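Local atomic coordinates of takeout-like protein 1 (PDB entry 3E8T), a protein that probably carries hydrophobic ligands in an insect, holding a ubiquinone-8 molecule in a long internal pocket. Residues Asp72-Asp77 against Ile83-His88; Thr161-Gly166 against Asp172-Phe177. All blocks are in the same frame, centred on the assembly; numbering follows the deposited sequence.

Contact 1: Asp72-Asp77 against Ile83-His88. With UQ8 (Ubiquinone-8), chain B.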
loop_
_atom_site.group_PDB
_atom_site.type_symbol
_atom_site.label_atom_id
_atom_site.label_comp_id
_atom_site.label_asym_id
_atom_site.label_seq_id
_atom_site.Cartn_x
_atom_site.Cartn_y
_atom_site.Cartn_z
ATOM N N ASP A 72 -4.558 1.388 -13.613
ATOM C CA ASP A 72 -5.154 2.379 -14.479
ATOM C C ASP A 72 -4.196 2.852 -15.540
ATOM O O ASP A 72 -4.612 3.057 -16.693
ATOM C CB ASP A 72 -5.728 3.538 -13.662
ATOM C CG ASP A 72 -6.803 3.082 -12.715
ATOM O OD1 ASP A 72 -7.820 2.517 -13.197
ATOM O OD2 ASP A 72 -6.647 3.238 -11.472
ATOM N N ASN A 73 -2.935 3.029 -15.184
ATOM C CA ASN A 73 -1.930 3.492 -16.098
ATOM C C ASN A 73 -0.528 3.239 -15.592
ATOM O O ASN A 73 -0.289 3.366 -14.412
ATOM C CB ASN A 73 -2.073 4.998 -16.370
ATOM C CG ASN A 73 -1.333 5.423 -17.652
ATOM O OD1 ASN A 73 -1.622 4.904 -18.727
ATOM N ND2 ASN A 73 -0.362 6.307 -17.523
ATOM N N VAL A 74 0.381 2.939 -16.515
ATOM C CA VAL A 74 1.807 2.867 -16.276
ATOM C C VAL A 74 2.488 3.735 -17.321
ATOM O O VAL A 74 2.247 3.525 -18.525
ATOM C CB VAL A 74 2.379 1.455 -16.333
ATOM C CG1 VAL A 74 3.880 1.503 -16.138
ATOM C CG2 VAL A 74 1.673 0.525 -15.307
ATOM N N LYS A 75 3.248 4.742 -16.886
ATOM C CA LYS A 75 4.011 5.616 -17.790
ATOM C C LYS A 75 5.454 5.555 -17.360
ATOM O O LYS A 75 5.841 5.987 -16.254
ATOM C CB LYS A 75 3.550 7.054 -17.714
ATOM C CG LYS A 75 4.330 8.029 -18.638
ATOM C CD LYS A 75 3.753 9.460 -18.609
ATOM C CE LYS A 75 4.684 10.524 -19.248
ATOM N NZ LYS A 75 6.096 10.072 -19.495
ATOM N N TRP A 76 6.243 4.917 -18.199
ATOM C CA TRP A 76 7.625 4.721 -17.971
ATOM C C TRP A 76 8.313 5.804 -18.788
ATOM O O TRP A 76 8.165 5.825 -20.008
ATOM C CB TRP A 76 7.944 3.262 -18.379
ATOM C CG TRP A 76 9.247 2.824 -18.011
ATOM C CD1 TRP A 76 10.444 3.428 -18.327
ATOM C CD2 TRP A 76 9.571 1.661 -17.276
ATOM N NE1 TRP A 76 11.478 2.692 -17.811
ATOM C CE2 TRP A 76 10.982 1.622 -17.148
ATOM C CE3 TRP A 76 8.828 0.648 -16.698
ATOM C CZ2 TRP A 76 11.639 0.612 -16.487
ATOM C CZ3 TRP A 76 9.494 -0.352 -16.015
ATOM C CH2 TRP A 76 10.892 -0.370 -15.931
ATOM N N ASP A 77 8.981 6.744 -18.128
ATOM C CA ASP A 77 9.645 7.871 -18.774
ATOM C C ASP A 77 11.153 7.664 -18.820
ATOM O O ASP A 77 11.842 7.887 -17.831
ATOM C CB ASP A 77 9.319 9.158 -18.054
ATOM C CG ASP A 77 10.006 10.364 -18.663
ATOM O OD1 ASP A 77 10.768 10.192 -19.646
ATOM O OD2 ASP A 77 9.804 11.481 -18.120
ATOM N N ILE A 83 9.081 6.130 -13.271
ATOM C CA ILE A 83 7.919 5.331 -13.634
ATOM C C ILE A 83 6.740 5.837 -12.801
ATOM O O ILE A 83 6.873 5.922 -11.586
ATOM C CB ILE A 83 8.144 3.859 -13.339
ATOM C CG1 ILE A 83 9.448 3.335 -13.922
ATOM C CG2 ILE A 83 7.004 3.018 -13.864
ATOM C CD1 ILE A 83 9.940 2.014 -13.338
ATOM N N GLU A 84 5.615 6.160 -13.436
ATOM C CA GLU A 84 4.398 6.551 -12.734
ATOM C C GLU A 84 3.366 5.474 -12.914
ATOM O O GLU A 84 3.065 5.087 -14.058
ATOM C CB GLU A 84 3.839 7.845 -13.283
ATOM C CG GLU A 84 4.754 9.046 -13.117
ATOM C CD GLU A 84 4.072 10.386 -13.385
ATOM O OE1 GLU A 84 2.821 10.435 -13.534
ATOM O OE2 GLU A 84 4.796 11.419 -13.414
ATOM N N VAL A 85 2.830 4.982 -11.782
ATOM C CA VAL A 85 1.822 3.942 -11.760
ATOM C C VAL A 85 0.591 4.461 -11.000
ATOM O O VAL A 85 0.686 4.880 -9.839
ATOM C CB VAL A 85 2.323 2.628 -11.075
ATOM C CG1 VAL A 85 1.303 1.571 -11.209
ATOM C CG2 VAL A 85 3.677 2.158 -11.661
ATOM N N ASP A 86 -0.545 4.435 -11.681
ATOM C CA ASP A 86 -1.824 4.804 -11.093
ATOM C C ASP A 86 -2.657 3.542 -11.007
ATOM O O ASP A 86 -2.784 2.810 -11.986
ATOM C CB ASP A 86 -2.536 5.818 -11.986
ATOM C CG ASP A 86 -1.881 7.139 -11.971
ATOM O OD1 ASP A 86 -1.952 7.774 -10.912
ATOM O OD2 ASP A 86 -1.291 7.559 -12.981
ATOM N N PHE A 87 -3.198 3.239 -9.833
ATOM C CA PHE A 87 -4.046 2.067 -9.672
ATOM C C PHE A 87 -5.079 2.291 -8.586
ATOM O O PHE A 87 -4.992 3.266 -7.838
ATOM C CB PHE A 87 -3.202 0.797 -9.381
ATOM C CG PHE A 87 -2.375 0.835 -8.124
ATOM C CD1 PHE A 87 -2.806 0.175 -6.993
ATOM C CD2 PHE A 87 -1.142 1.493 -8.104
ATOM C CE1 PHE A 87 -2.039 0.138 -5.838
ATOM C CE2 PHE A 87 -0.373 1.478 -6.936
ATOM C CZ PHE A 87 -0.865 0.804 -5.817
ATOM N N HIS A 88 -6.027 1.384 -8.486
ATOM C CA HIS A 88 -7.022 1.464 -7.442
ATOM C C HIS A 88 -7.474 0.098 -7.006
ATOM O O HIS A 88 -7.248 -0.899 -7.697
ATOM C CB HIS A 88 -8.211 2.337 -7.885
ATOM C CG HIS A 88 -9.019 1.740 -8.995
ATOM N ND1 HIS A 88 -8.720 1.910 -10.334
ATOM C CD2 HIS A 88 -10.112 0.945 -8.956
ATOM C CE1 HIS A 88 -9.614 1.259 -11.072
ATOM N NE2 HIS A 88 -10.468 0.663 -10.263
HETATM C C45 UQ8 B . -8.106 4.046 15.686
HETATM C C44 UQ8 B . -8.475 5.387 15.049
HETATM C C46 UQ8 B . -9.580 6.020 15.853
HETATM C C43 UQ8 B . -8.887 5.263 13.593
HETATM C C42 UQ8 B . -7.920 4.360 12.812
HETATM C C41 UQ8 B . -6.585 5.073 12.649
HETATM C C39 UQ8 B . -6.070 4.902 11.235
HETATM C C40 UQ8 B . -4.698 4.293 10.954
HETATM C C38 UQ8 B . -6.816 5.366 10.186
HETATM C C37 UQ8 B . -6.452 5.259 8.851
HETATM C C36 UQ8 B . -7.708 5.615 8.056
HETATM C C34 UQ8 B . -7.556 5.380 6.565
HETATM C C35 UQ8 B . -8.725 5.495 5.825
HETATM C C33 UQ8 B . -6.336 4.997 6.014
HETATM C C32 UQ8 B . -6.018 4.779 4.677
HETATM C C31 UQ8 B . -4.827 3.785 4.624
HETATM C C29 UQ8 B . -4.268 3.585 3.223
HETATM C C30 UQ8 B . -4.040 4.812 2.284
HETATM C C28 UQ8 B . -3.964 2.303 2.777
HETATM C C27 UQ8 B . -3.455 1.988 1.524
HETATM C C26 UQ8 B . -2.566 0.736 1.570
HETATM C C24 UQ8 B . -2.214 0.267 0.154
HETATM C C25 UQ8 B . -3.295 -0.328 -0.764
HETATM C C23 UQ8 B . -0.918 0.389 -0.297
HETATM C C22 UQ8 B . -0.417 0.009 -1.545
HETATM C C21 UQ8 B . 1.032 0.462 -1.715
HETATM C C19 UQ8 B . 1.567 0.415 -3.147
HETATM C C20 UQ8 B . 2.954 1.042 -3.275
HETATM C C18 UQ8 B . 1.486 -0.980 -3.782
HETATM C C17 UQ8 B . 2.123 -0.999 -5.179
HETATM C C16 UQ8 B . 1.660 -2.191 -6.033
HETATM C C14 UQ8 B . 2.606 -2.343 -7.219
HETATM C C15 UQ8 B . 3.128 -1.077 -7.924
HETATM C C13 UQ8 B . 3.027 -3.597 -7.655
HETATM C C12 UQ8 B . 3.906 -3.770 -8.722
HETATM C C11 UQ8 B . 3.727 -5.114 -9.457
HETATM C C9 UQ8 B . 4.225 -5.030 -10.912
HETATM C C10 UQ8 B . 5.156 -3.829 -11.147
HETATM C C8 UQ8 B . 4.913 -6.344 -11.273
HETATM C C7 UQ8 B . 6.429 -6.198 -11.437
HETATM C C6 UQ8 B . 6.847 -5.685 -12.836
HETATM C C1 UQ8 B . 7.830 -4.692 -12.936
HETATM C C1M UQ8 B . 8.393 -4.198 -11.760
HETATM C C2 UQ8 B . 8.246 -4.188 -14.174
HETATM O O2 UQ8 B . 9.116 -3.317 -14.261
HETATM C C3 UQ8 B . 7.686 -4.680 -15.343
HETATM O O3 UQ8 B . 8.094 -4.189 -16.548
HETATM C C3M UQ8 B . 9.258 -4.885 -16.992
HETATM C C4 UQ8 B . 6.704 -5.661 -15.278
HETATM O O4 UQ8 B . 6.164 -6.132 -16.442
HETATM C C4M UQ8 B . 5.669 -5.051 -17.246
HETATM C C5 UQ8 B . 6.287 -6.157 -14.035
HETATM O O5 UQ8 B . 5.420 -7.036 -14.010
HETATM O O HOH W 1 0.598 6.736 -14.809
#
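N73 and D86, and K75 and E84, are the hydrogen-bonded pairs of this antiparallel beta hairpin. D86 N gives to N73 O at 2.9 Å, and E84 N gives to K75 O at 2.8 Å. At the D72 end the ladder carries a classic beta bulge. D72 N and N73 N both bond to D86 O, from the same face of its plane.

Beside the bulge, H88 ND1 donates to D72 OD2 at 2.7 Å in a nearly straight bond (173°). The bond uses the syn lone pair of OD2. Carboxylate and imidazole are nearly coplanar, 9° apart. H88 CG sits between its own backbone N and carbonyl carbon (chi1 67°), which swings the ring back toward D72.

On the face of N73 and D86 a water links N73 ND2 to D86 OD2. D86 OD1 is hydrogen-bonded to H124 ND1.

The face of V74, W76, I83 and V85 is apolar. I83 CD1 stands 3.5 Å from the centroid of the W76 six-membered ring, over its face, a CH-pi contact. W76 and F87 line the ubiquinone-8 pocket. At the edge of the W76 ring lies ubiquinone O2, 3.5 Å from W76 CZ3. F87 CZ touches C17 of the isoprenoid tail. A serine in place of W76 would probably leave I83 CD1 without its ring face and open a gap beside the quinone head.

Helix 13-28 covers V74 and V85 through F20, and M16 meets W76. Strand 113-133 pairs with 83-88 on its other edge, where H122 stacks on H88.

Contact 2: Thr161-Gly166 against Asp172-Phe177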
loop_
_atom_site.group_PDB
_atom_site.type_symbol
_atom_site.label_atom_id
_atom_site.label_comp_id
_atom_site.label_asym_id
_atom_site.label_seq_id
_atom_site.Cartn_x
_atom_site.Cartn_y
_atom_site.Cartn_z
ATOM N N THR A 161 -12.700 -2.961 18.071
ATOM C CA THR A 161 -13.235 -3.604 19.262
ATOM C C THR A 161 -12.577 -3.099 20.527
ATOM O O THR A 161 -11.492 -2.545 20.533
ATOM C CB THR A 161 -13.111 -5.141 19.205
ATOM O OG1 THR A 161 -11.777 -5.530 19.465
ATOM C CG2 THR A 161 -13.585 -5.674 17.850
ATOM N N ASN A 162 -13.307 -3.242 21.615
ATOM C CA ASN A 162 -12.884 -2.792 22.938
ATOM C C ASN A 162 -12.427 -1.350 22.941
ATOM O O ASN A 162 -11.462 -0.983 23.629
ATOM C CB ASN A 162 -11.809 -3.686 23.486
ATOM C CG ASN A 162 -11.558 -3.472 24.978
ATOM O OD1 ASN A 162 -12.513 -3.283 25.735
ATOM N ND2 ASN A 162 -10.309 -3.535 25.386
ATOM N N LEU A 163 -13.204 -0.489 22.280
ATOM C CA LEU A 163 -13.128 0.932 22.598
ATOM C C LEU A 163 -13.739 1.152 23.973
ATOM O O LEU A 163 -14.709 0.502 24.362
ATOM C CB LEU A 163 -13.941 1.754 21.580
ATOM C CG LEU A 163 -13.388 1.811 20.143
ATOM C CD1 LEU A 163 -14.456 2.340 19.229
ATOM C CD2 LEU A 163 -12.119 2.677 20.101
ATOM N N PHE A 164 -13.189 2.117 24.690
ATOM C CA PHE A 164 -13.820 2.655 25.904
ATOM C C PHE A 164 -14.164 1.600 26.929
ATOM O O PHE A 164 -15.251 1.603 27.533
ATOM C CB PHE A 164 -15.087 3.476 25.602
ATOM C CG PHE A 164 -14.821 4.618 24.654
ATOM C CD1 PHE A 164 -14.113 5.710 25.055
ATOM C CD2 PHE A 164 -15.222 4.546 23.345
ATOM C CE1 PHE A 164 -13.797 6.717 24.162
ATOM C CE2 PHE A 164 -14.948 5.542 22.480
ATOM C CZ PHE A 164 -14.233 6.636 22.871
ATOM N N ASN A 165 -13.246 0.682 27.122
ATOM C CA ASN A 165 -13.445 -0.300 28.202
ATOM C C ASN A 165 -14.675 -1.134 28.002
ATOM O O ASN A 165 -15.265 -1.622 28.967
ATOM C CB ASN A 165 -13.509 0.389 29.594
ATOM C CG ASN A 165 -12.435 1.514 29.753
ATOM O OD1 ASN A 165 -12.722 2.751 29.756
ATOM N ND2 ASN A 165 -11.211 1.090 29.877
ATOM N N GLY A 166 -15.070 -1.337 26.764
ATOM C CA GLY A 166 -16.243 -2.153 26.490
ATOM C C GLY A 166 -17.580 -1.457 26.565
ATOM O O GLY A 166 -18.632 -2.098 26.444
ATOM N N ASP A 172 -20.367 2.807 20.243
ATOM C CA ASP A 172 -21.281 3.053 19.135
ATOM C C ASP A 172 -21.161 4.496 18.645
ATOM O O ASP A 172 -21.156 4.736 17.447
ATOM C CB ASP A 172 -22.735 2.757 19.500
ATOM C CG ASP A 172 -23.066 1.264 19.616
ATOM O OD1 ASP A 172 -22.300 0.415 19.134
ATOM O OD2 ASP A 172 -24.138 0.975 20.194
ATOM N N THR A 173 -21.103 5.427 19.574
ATOM C CA THR A 173 -20.977 6.841 19.200
ATOM C C THR A 173 -19.681 7.093 18.404
ATOM O O THR A 173 -19.687 7.763 17.368
ATOM C CB THR A 173 -21.057 7.733 20.433
ATOM O OG1 THR A 173 -22.343 7.531 21.042
ATOM C CG2 THR A 173 -20.858 9.195 20.034
ATOM N N MET A 174 -18.573 6.495 18.815
ATOM C CA MET A 174 -17.295 6.660 18.131
ATOM C C MET A 174 -17.277 6.008 16.768
ATOM O O MET A 174 -16.830 6.584 15.791
ATOM C CB MET A 174 -16.182 6.115 18.965
ATOM C CG MET A 174 -14.826 6.104 18.307
ATOM S SD MET A 174 -14.224 7.777 17.845
ATOM C CE MET A 174 -13.879 8.416 19.492
ATOM N N LEU A 175 -17.829 4.806 16.677
ATOM C CA LEU A 175 -17.805 4.144 15.382
ATOM C C LEU A 175 -18.655 4.886 14.390
ATOM O O LEU A 175 -18.283 5.005 13.220
ATOM C CB LEU A 175 -18.188 2.683 15.546
ATOM C CG LEU A 175 -17.174 1.830 16.343
ATOM C CD1 LEU A 175 -17.746 0.433 16.591
ATOM C CD2 LEU A 175 -15.816 1.781 15.669
ATOM N N THR A 176 -19.792 5.401 14.834
ATOM C CA THR A 176 -20.631 6.235 13.996
ATOM C C THR A 176 -19.856 7.494 13.537
ATOM O O THR A 176 -19.910 7.889 12.378
ATOM C CB THR A 176 -21.893 6.628 14.736
ATOM O OG1 THR A 176 -22.643 5.440 15.093
ATOM C CG2 THR A 176 -22.728 7.606 13.926
ATOM N N PHE A 177 -19.200 8.137 14.467
ATOM C CA PHE A 177 -18.387 9.325 14.200
ATOM C C PHE A 177 -17.311 9.033 13.162
ATOM O O PHE A 177 -17.114 9.841 12.255
ATOM C CB PHE A 177 -17.800 9.792 15.532
ATOM C CG PHE A 177 -16.889 10.982 15.454
ATOM C CD1 PHE A 177 -17.412 12.243 15.465
ATOM C CD2 PHE A 177 -15.531 10.855 15.462
ATOM C CE1 PHE A 177 -16.590 13.310 15.475
ATOM C CE2 PHE A 177 -14.731 11.915 15.474
ATOM C CZ PHE A 177 -15.247 13.145 15.469
#
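L163, F164 and M174 carry most of this contact, in which a loop packs on the helix that follows it. The loop leaves strand 155-160 and folds back against helix 168-180 within the juvenile hormone binding protein family fold. No hydrogen bond crosses between the two segments. The meeting is wholly apolar, and it buries 169 Å² in all.

M174 has the most surface covered. Its CG is anti to the backbone N (chi1 174°). CB lies at the edge of the F164 ring, and the bends at chi2 and chi3 bring CE round to the same rim. F164 CE2 lies 3.8 Å from M174 CB, which is near the ring plane. F164 CZ lies 3.8 Å from M174 CE. The phenyl thus meets the methionine with its rim, and the two side chains cross at about a right angle.

L163 works through one methyl. Its CD1 comes 3.9 Å from M174 CG. The same methyl fits against the neighbouring helix residue, with L163 CD1 3.9 Å from L175 CD2. Of the 172-177 segment, L163 therefore spans M174 and L175, while F164 meets M174 only.

Outside the pair, I108 and T109 of strand 106-111 touch L163 and F164, and L106 touches M174. The M174 side chain is also about 5 Å from the bound ubiquinone-8, so this residue lies close to the ligand.

L163 and F164 lie within the turn that the bond from G166 N to L163 O closes (3.0 Å). In the helix, D172 O accepts from both T176 N and T176 OG1. The two donors come from opposite faces of its carbonyl plane, and T176 OG1 stands 2.9 Å from D172 O.

Overall arrangement
The two contacts lie on opposite sides of the chain's centre, about 39 Å apart between centres, and share no strand or helix. Contact 1 is nearer the centre and joins two long strands of the sheet. Contact 2 is farther out and joins a loop to a helix. Both are partly buried. Contact 1 mixes backbone bonds and a His-carboxylate bond with an apolar face. Contact 2 uses side-chain carbons alone between its segments. The ligand relates them: contact 1 touches the quinone head and part of the tail, while the M174 side chain of contact 2 comes to about 5 Å of the same molecule.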